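Local coordinates for protein glycerol-3-phosphate dehydrogenase [NAD(P)+] (Coxiella burnetii, PDB 3K96) that probably reduces dihydroxyacetone phosphate to sn-glycerol 3-phosphate with NADH or NADPH, supplying the precursor for phospholipid synthesis, at residues C212-T223 with A265-C274; T133-R141 with E306-L317. All blocks are in the same frame, centred on the assembly; numbering follows the deposited sequence. Where two conformers were deposited one is given.

Interaction 1: residues C212-T223 with A265-C274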
# COMPACT_ATOMS: atom_id res chain seq x y z
N CYS A 212 -14.52 -4.93 -0.84
CA CYS A 212 -13.23 -4.27 -0.57
C CYS A 212 -13.49 -2.94 0.08
O CYS A 212 -12.85 -2.58 1.07
CB CYS A 212 -12.45 -4.05 -1.87
SG CYS A 212 -11.64 -5.50 -2.47
N GLY A 213 -14.44 -2.19 -0.48
CA GLY A 213 -14.79 -0.90 0.05
C GLY A 213 -15.42 -0.98 1.43
O GLY A 213 -15.34 -0.04 2.19
N SER A 214 -16.04 -2.09 1.77
CA SER A 214 -16.71 -2.16 3.06
C SER A 214 -15.74 -2.52 4.20
O SER A 214 -16.12 -2.48 5.36
CB SER A 214 -17.86 -3.17 3.01
OG SER A 214 -17.36 -4.51 2.99
N VAL A 215 -14.52 -2.88 3.85
CA VAL A 215 -13.51 -3.25 4.85
C VAL A 215 -12.37 -2.23 5.02
O VAL A 215 -11.78 -2.16 6.08
CB VAL A 215 -12.91 -4.60 4.49
CG1 VAL A 215 -11.82 -5.00 5.48
CG2 VAL A 215 -14.00 -5.66 4.47
N LYS A 216 -12.09 -1.42 4.01
CA LYS A 216 -10.93 -0.54 4.08
C LYS A 216 -10.89 0.44 5.26
O LYS A 216 -9.82 0.70 5.79
CB LYS A 216 -10.74 0.26 2.80
CG LYS A 216 -11.88 1.20 2.53
CD LYS A 216 -11.35 2.50 2.11
CE LYS A 216 -12.43 3.53 2.01
NZ LYS A 216 -11.78 4.87 2.16
N ASN A 217 -12.04 0.98 5.66
CA ASN A 217 -12.08 1.93 6.77
C ASN A 217 -11.85 1.28 8.12
O ASN A 217 -11.42 1.93 9.05
CB ASN A 217 -13.37 2.71 6.80
CG ASN A 217 -13.46 3.73 5.70
OD1 ASN A 217 -12.45 4.24 5.20
ND2 ASN A 217 -14.68 4.06 5.33
N ILE A 218 -12.20 0.01 8.22
CA ILE A 218 -11.95 -0.77 9.41
C ILE A 218 -10.42 -0.91 9.54
O ILE A 218 -9.84 -0.74 10.62
CB ILE A 218 -12.54 -2.19 9.27
CG1 ILE A 218 -14.08 -2.15 9.04
CG2 ILE A 218 -12.18 -3.03 10.50
CD1 ILE A 218 -14.69 -3.53 8.66
N LEU A 219 -9.77 -1.20 8.42
CA LEU A 219 -8.30 -1.34 8.41
C LEU A 219 -7.63 0.01 8.68
O LEU A 219 -6.57 0.07 9.31
CB LEU A 219 -7.82 -1.98 7.12
CG LEU A 219 -8.48 -3.36 6.88
CD1 LEU A 219 -8.01 -4.00 5.56
CD2 LEU A 219 -8.23 -4.30 8.04
N ALA A 220 -8.26 1.10 8.23
CA ALA A 220 -7.75 2.44 8.48
C ALA A 220 -7.76 2.73 9.98
O ALA A 220 -6.85 3.35 10.50
CB ALA A 220 -8.60 3.48 7.72
N ILE A 221 -8.80 2.26 10.68
CA ILE A 221 -8.85 2.45 12.11
C ILE A 221 -7.73 1.63 12.75
O ILE A 221 -7.00 2.16 13.59
CB ILE A 221 -10.19 2.06 12.71
CG1 ILE A 221 -11.30 3.01 12.21
CG2 ILE A 221 -10.13 2.12 14.24
CD1 ILE A 221 -12.69 2.62 12.76
N ALA A 222 -7.57 0.38 12.32
CA ALA A 222 -6.53 -0.49 12.86
C ALA A 222 -5.14 0.10 12.67
O ALA A 222 -4.35 0.17 13.61
CB ALA A 222 -6.61 -1.88 12.22
N THR A 223 -4.81 0.51 11.45
CA THR A 223 -3.51 1.08 11.20
C THR A 223 -3.37 2.43 11.91
O THR A 223 -2.26 2.82 12.29
CB THR A 223 -3.24 1.20 9.72
OG1 THR A 223 -4.26 1.99 9.12
CG2 THR A 223 -3.21 -0.19 9.08
N ALA A 265 -9.84 -0.56 -6.28
CA ALA A 265 -10.89 -0.67 -5.25
C ALA A 265 -10.41 -1.44 -4.00
O ALA A 265 -10.94 -1.26 -2.90
CB ALA A 265 -12.15 -1.31 -5.83
N GLY A 266 -9.37 -2.25 -4.16
CA GLY A 266 -8.82 -3.00 -3.03
C GLY A 266 -7.57 -2.26 -2.58
O GLY A 266 -7.66 -1.24 -1.87
N LEU A 267 -6.43 -2.74 -3.04
CA LEU A 267 -5.11 -2.16 -2.72
C LEU A 267 -5.01 -0.65 -2.83
O LEU A 267 -4.49 0.01 -1.93
CB LEU A 267 -4.05 -2.80 -3.62
CG LEU A 267 -2.68 -2.15 -3.61
CD1 LEU A 267 -2.05 -2.25 -2.24
CD2 LEU A 267 -1.81 -2.78 -4.67
N GLY A 268 -5.50 -0.07 -3.92
CA GLY A 268 -5.38 1.36 -4.12
C GLY A 268 -5.99 2.17 -3.02
O GLY A 268 -5.30 2.97 -2.37
N ASP A 269 -7.28 1.95 -2.80
CA ASP A 269 -8.04 2.66 -1.77
C ASP A 269 -7.49 2.34 -0.38
O ASP A 269 -7.47 3.18 0.51
CB ASP A 269 -9.50 2.25 -1.87
CG ASP A 269 -10.45 3.30 -1.34
OD1 ASP A 269 -10.02 4.39 -0.91
OD2 ASP A 269 -11.68 3.03 -1.40
N LEU A 270 -7.03 1.12 -0.19
CA LEU A 270 -6.51 0.74 1.14
C LEU A 270 -5.23 1.48 1.49
O LEU A 270 -5.10 1.99 2.59
CB LEU A 270 -6.26 -0.76 1.22
CG LEU A 270 -5.81 -1.35 2.56
CD1 LEU A 270 -6.90 -1.23 3.60
CD2 LEU A 270 -5.48 -2.81 2.32
N VAL A 271 -4.29 1.54 0.56
CA VAL A 271 -3.05 2.22 0.85
C VAL A 271 -3.30 3.69 1.11
O VAL A 271 -2.76 4.25 2.06
CB VAL A 271 -1.97 1.98 -0.22
CG1 VAL A 271 -1.67 0.50 -0.30
CG2 VAL A 271 -2.38 2.53 -1.57
N LEU A 272 -4.16 4.31 0.30
CA LEU A 272 -4.50 5.72 0.48
C LEU A 272 -5.08 5.97 1.85
O LEU A 272 -4.61 6.85 2.59
CB LEU A 272 -5.55 6.16 -0.56
CG LEU A 272 -6.16 7.55 -0.29
CD1 LEU A 272 -5.09 8.64 -0.46
CD2 LEU A 272 -7.35 7.83 -1.21
N THR A 273 -6.07 5.17 2.22
CA THR A 273 -6.81 5.41 3.46
C THR A 273 -6.02 5.06 4.72
O THR A 273 -6.24 5.66 5.78
CB THR A 273 -8.14 4.67 3.46
OG1 THR A 273 -8.80 4.88 2.20
CG2 THR A 273 -9.02 5.15 4.62
N CYS A 274 -5.11 4.10 4.61
CA CYS A 274 -4.30 3.70 5.76
C CYS A 274 -3.07 4.59 6.00
O CYS A 274 -2.42 4.48 7.03
CB CYS A 274 -3.86 2.25 5.61
SG CYS A 274 -5.22 1.09 5.81
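Lys216 starts with CG wedged between its backbone N and carbonyl carbon (chi1 64°), bends at chi2 (136°) and then runs extended, which carries NZ over to Thr273 and Asp269 on helix 265-274. Asp269 CG, anti to the backbone N, turns its carboxylate to the lysine chain. Lys216 NZ donates to Thr273 OG1 at 3.0 Å, the two side chains crossing at about a right angle. A longer salt bridge joins Lys216 NZ to Asp269 OD1 at 3.6 Å, while Lys216 CE lies 3.5 Å from Asp269 OD2, the oxygen that is paired with Lys134 NZ. The hydroxyl of Thr273 is itself fixed: OG1 donates to Asp269 O one turn back, 2.7 Å away, and reaches that oxygen from the face opposite to the one used by Thr273 N. On its other branch, Thr273 CG2 packs 3.5 Å from Ala220 CB and also touches Asn217 OD1, which takes a weak bond from Lys216 NZ.

Beside this polar cluster, the axes of the two segments approach to 8.8 Å and run at 29° to each other, and the helices pack through apolar groups. Leu270 CD1 fits against Leu219 CD1 at 3.6 Å and against the CB atoms of Leu219 and Lys216. Towards the C-terminal ends, Cys274 lies beside Thr223, whose OG1 is turned back to Leu219 O. At the other end, Cys212 CB abuts Ala265 O and its sulfur rests over Gly266 CA. Helix 233-253 covers the cysteines.

Lys216 is the predicted proton acceptor, and both it and Asp269 are predicted to bind sn-glycerol 3-phosphate. The contact therefore probably builds one wall of the substrate site, where Thr273 and Asp269 together hold the lysine amine in place and Asp269 is shared between two lysines.

Interaction 2: residues T133-R141 with E306-L317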
# COMPACT_ATOMS: atom_id res chain seq x y z
N THR A 133 -21.13 5.20 -2.34
CA THR A 133 -21.13 4.77 -0.93
C THR A 133 -20.27 3.51 -0.75
O THR A 133 -20.26 2.65 -1.62
CB THR A 133 -22.57 4.41 -0.49
OG1 THR A 133 -23.43 5.53 -0.69
CG2 THR A 133 -22.63 3.95 0.98
N LYS A 134 -19.58 3.41 0.38
CA LYS A 134 -18.74 2.24 0.70
C LYS A 134 -19.13 1.75 2.09
O LYS A 134 -19.25 2.53 3.02
CB LYS A 134 -17.24 2.62 0.71
CG LYS A 134 -16.75 3.21 -0.61
CD LYS A 134 -15.29 3.69 -0.51
CE LYS A 134 -14.86 4.37 -1.80
NZ LYS A 134 -13.51 4.96 -1.75
N GLY A 135 -19.36 0.46 2.22
CA GLY A 135 -19.76 -0.13 3.47
C GLY A 135 -21.07 -0.90 3.33
O GLY A 135 -21.86 -0.64 2.42
N LEU A 136 -21.31 -1.82 4.24
CA LEU A 136 -22.53 -2.58 4.23
C LEU A 136 -23.67 -1.72 4.79
O LEU A 136 -23.45 -0.83 5.60
CB LEU A 136 -22.37 -3.83 5.08
CG LEU A 136 -21.34 -4.82 4.58
CD1 LEU A 136 -21.18 -5.99 5.60
CD2 LEU A 136 -21.75 -5.35 3.18
N ALA A 137 -24.89 -1.98 4.35
CA ALA A 137 -26.04 -1.24 4.85
C ALA A 137 -26.62 -1.95 6.07
O ALA A 137 -26.20 -3.05 6.43
CB ALA A 137 -27.14 -1.09 3.75
N LYS A 138 -27.60 -1.30 6.68
CA LYS A 138 -28.32 -1.84 7.84
C LYS A 138 -28.65 -3.32 7.64
O LYS A 138 -29.19 -3.70 6.61
CB LYS A 138 -29.60 -1.03 8.03
CG LYS A 138 -30.47 -1.42 9.24
CD LYS A 138 -31.67 -0.45 9.37
CE LYS A 138 -32.57 -0.81 10.55
NZ LYS A 138 -31.81 -0.87 11.83
N GLY A 139 -28.31 -4.15 8.62
CA GLY A 139 -28.54 -5.58 8.53
C GLY A 139 -27.39 -6.33 7.86
O GLY A 139 -27.54 -7.49 7.45
N SER A 140 -26.24 -5.68 7.76
CA SER A 140 -25.09 -6.26 7.10
C SER A 140 -25.42 -6.60 5.66
O SER A 140 -25.02 -7.65 5.16
CB SER A 140 -24.62 -7.51 7.85
OG SER A 140 -24.29 -7.17 9.17
N ARG A 141 -26.12 -5.70 4.96
CA ARG A 141 -26.51 -5.96 3.58
C ARG A 141 -25.59 -5.32 2.56
O ARG A 141 -25.18 -4.17 2.71
CB ARG A 141 -27.96 -5.47 3.35
CG ARG A 141 -28.97 -6.17 4.26
CD ARG A 141 -30.37 -5.55 4.13
NE ARG A 141 -30.99 -5.80 2.83
CZ ARG A 141 -32.13 -5.24 2.44
NH1 ARG A 141 -32.78 -4.39 3.24
NH2 ARG A 141 -32.64 -5.53 1.25
N GLU A 306 -17.62 6.69 9.41
CA GLU A 306 -18.26 5.43 9.04
C GLU A 306 -17.58 4.20 9.54
O GLU A 306 -18.20 3.15 9.59
CB GLU A 306 -18.34 5.31 7.54
CG GLU A 306 -19.51 5.96 6.91
CD GLU A 306 -19.33 5.99 5.41
OE1 GLU A 306 -18.38 6.68 4.99
OE2 GLU A 306 -20.10 5.32 4.68
N GLY A 307 -16.32 4.30 9.93
CA GLY A 307 -15.55 3.13 10.33
C GLY A 307 -16.12 2.28 11.43
O GLY A 307 -16.01 1.05 11.38
N LEU A 308 -16.70 2.90 12.45
CA LEU A 308 -17.28 2.12 13.56
C LEU A 308 -18.49 1.32 13.04
O LEU A 308 -18.62 0.13 13.30
CB LEU A 308 -17.68 2.98 14.76
CG LEU A 308 -16.58 3.70 15.53
CD1 LEU A 308 -16.02 4.83 14.70
CD2 LEU A 308 -17.14 4.25 16.82
N TYR A 309 -19.36 2.00 12.31
CA TYR A 309 -20.51 1.34 11.69
C TYR A 309 -20.03 0.24 10.76
O TYR A 309 -20.55 -0.87 10.82
CB TYR A 309 -21.34 2.38 10.94
CG TYR A 309 -22.65 1.87 10.41
CD1 TYR A 309 -23.75 1.73 11.25
CD2 TYR A 309 -22.81 1.61 9.06
CE1 TYR A 309 -24.99 1.29 10.74
CE2 TYR A 309 -24.03 1.17 8.55
CZ TYR A 309 -25.11 1.01 9.39
OH TYR A 309 -26.31 0.58 8.86
N ASN A 310 -19.06 0.53 9.90
CA ASN A 310 -18.53 -0.50 9.01
C ASN A 310 -18.05 -1.72 9.82
O ASN A 310 -18.28 -2.85 9.42
CB ASN A 310 -17.30 -0.05 8.20
CG ASN A 310 -17.58 1.05 7.17
OD1 ASN A 310 -16.63 1.68 6.70
ND2 ASN A 310 -18.85 1.28 6.80
N THR A 311 -17.32 -1.47 10.91
CA THR A 311 -16.76 -2.55 11.72
C THR A 311 -17.89 -3.42 12.25
O THR A 311 -17.85 -4.66 12.15
CB THR A 311 -15.94 -2.01 12.94
OG1 THR A 311 -14.87 -1.19 12.48
CG2 THR A 311 -15.34 -3.15 13.76
N ASP A 312 -18.91 -2.78 12.78
CA ASP A 312 -20.04 -3.53 13.33
C ASP A 312 -20.77 -4.35 12.29
O ASP A 312 -21.11 -5.51 12.55
CB ASP A 312 -21.01 -2.57 14.03
CG ASP A 312 -20.40 -1.94 15.27
OD1 ASP A 312 -19.35 -2.48 15.75
OD2 ASP A 312 -20.95 -0.92 15.75
N GLN A 313 -20.97 -3.79 11.09
CA GLN A 313 -21.72 -4.53 10.05
C GLN A 313 -20.92 -5.70 9.50
O GLN A 313 -21.45 -6.80 9.32
CB GLN A 313 -22.15 -3.61 8.91
CG GLN A 313 -23.08 -2.48 9.32
CD GLN A 313 -24.39 -2.98 9.89
OE1 GLN A 313 -25.01 -3.90 9.36
NE2 GLN A 313 -24.81 -2.38 10.97
N VAL A 314 -19.63 -5.48 9.25
CA VAL A 314 -18.78 -6.51 8.72
C VAL A 314 -18.55 -7.60 9.75
O VAL A 314 -18.56 -8.78 9.41
CB VAL A 314 -17.45 -5.95 8.17
CG1 VAL A 314 -16.48 -7.06 7.83
CG2 VAL A 314 -17.73 -5.08 6.96
N HIS A 315 -18.39 -7.21 11.00
CA HIS A 315 -18.19 -8.19 12.08
C HIS A 315 -19.40 -9.13 12.13
O HIS A 315 -19.24 -10.34 12.19
CB HIS A 315 -18.00 -7.51 13.43
CG HIS A 315 -17.75 -8.47 14.57
ND1 HIS A 315 -18.72 -8.80 15.49
CD2 HIS A 315 -16.65 -9.16 14.92
CE1 HIS A 315 -18.21 -9.65 16.37
NE2 HIS A 315 -16.96 -9.89 16.04
N ALA A 316 -20.60 -8.56 12.07
CA ALA A 316 -21.81 -9.39 12.09
C ALA A 316 -21.85 -10.31 10.87
O ALA A 316 -22.21 -11.47 10.99
CB ALA A 316 -23.08 -8.51 12.15
N LEU A 317 -21.45 -9.80 9.71
CA LEU A 317 -21.47 -10.61 8.50
C LEU A 317 -20.42 -11.73 8.59
O LEU A 317 -20.70 -12.87 8.23
CB LEU A 317 -21.20 -9.75 7.26
CG LEU A 317 -21.28 -10.48 5.94
CD1 LEU A 317 -22.75 -10.81 5.63
CD2 LEU A 317 -20.68 -9.65 4.82
O HOH W 1 -19.48 5.73 2.16
O HOH W 2 -21.11 -0.34 7.08
O HOH W 3 -27.84 -3.56 11.28
O HOH W 4 -25.63 -6.09 10.95
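Irregular loop 133-141 runs along one side of helix 307-317, coming closest where the CA atoms of Ser140 and Gln313 are 4.8 Å apart; a G1 beta bulge sets Ser140 and Arg141 opposite Ala137. The bulge presents Ser140 N to Gln313. With its chain bent at chi2 (-62°), Gln313 folds its amide towards the loop, and OE1 accepts from Ser140 N at 2.7 Å. The donor lies nearly along the C=O axis, although the N-H...O angle is only 136°. Water 4 bridges Gln313 OE1 and Ser140 OG, and the same hydroxyl lies 2.9 Å from Gln313 O. Water 3 links the other amide atom, NE2, to Gly139 N.

Gln313 CG also covers one face of the Tyr309 ring, offset toward its rim. The phenol oxygen reaches the loop backbone, with Lys138 N at the ring edge 3.2 Å from Tyr309 OH, too poorly angled for a hydrogen bond. Leu136 supplies the apolar centre: its CD1 meets Val314 CG2 and Leu317 CD2, each at 3.8 Å, and its side chain crosses that of Leu317 at about a right angle. Nearer the active site, water 2 joins Asn310 ND2 to Leu136 O, while Gly135 CA lies against Asn310 ND2. Water 1 donates to Glu306 OE2 at 2.6 Å and accepts from Lys134 N; Glu306 and Lys134 are both predicted to bind NADPH.

The loop leaves strand 128-131 of the nucleotide-binding sheet and leads into helix 143-151, on which Ala137 and Arg141 pack. Helix 109-119 borders the contact near Glu306, whose OE2 also accepts from Ser109 N, and helices 206-228 and 326-336 flank helix 307-320 in the C-terminal part of the chain.

From the N terminus, the chain passes through the first five strands of the nucleotide-binding sheet, all parallel, and enters loop 133-141, the first half of interaction 2. It then completes the sheet and enters the C-terminal helices, where 212-223 opens interaction 1 and 265-274 closes it, 42 residues on. Only later does 306-317 return to 133-141 and close the much longer loop of interaction 2, which thus encloses interaction 1. Interaction 1 joins two C-terminal helices, whereas interaction 2 ties the sheet-bearing part to the helical one. They meet where Lys134 NZ pairs with Asp269 OD2 at 2.7 Å and Val314 packs on Ser214, consistent with a substrate site between the two parts.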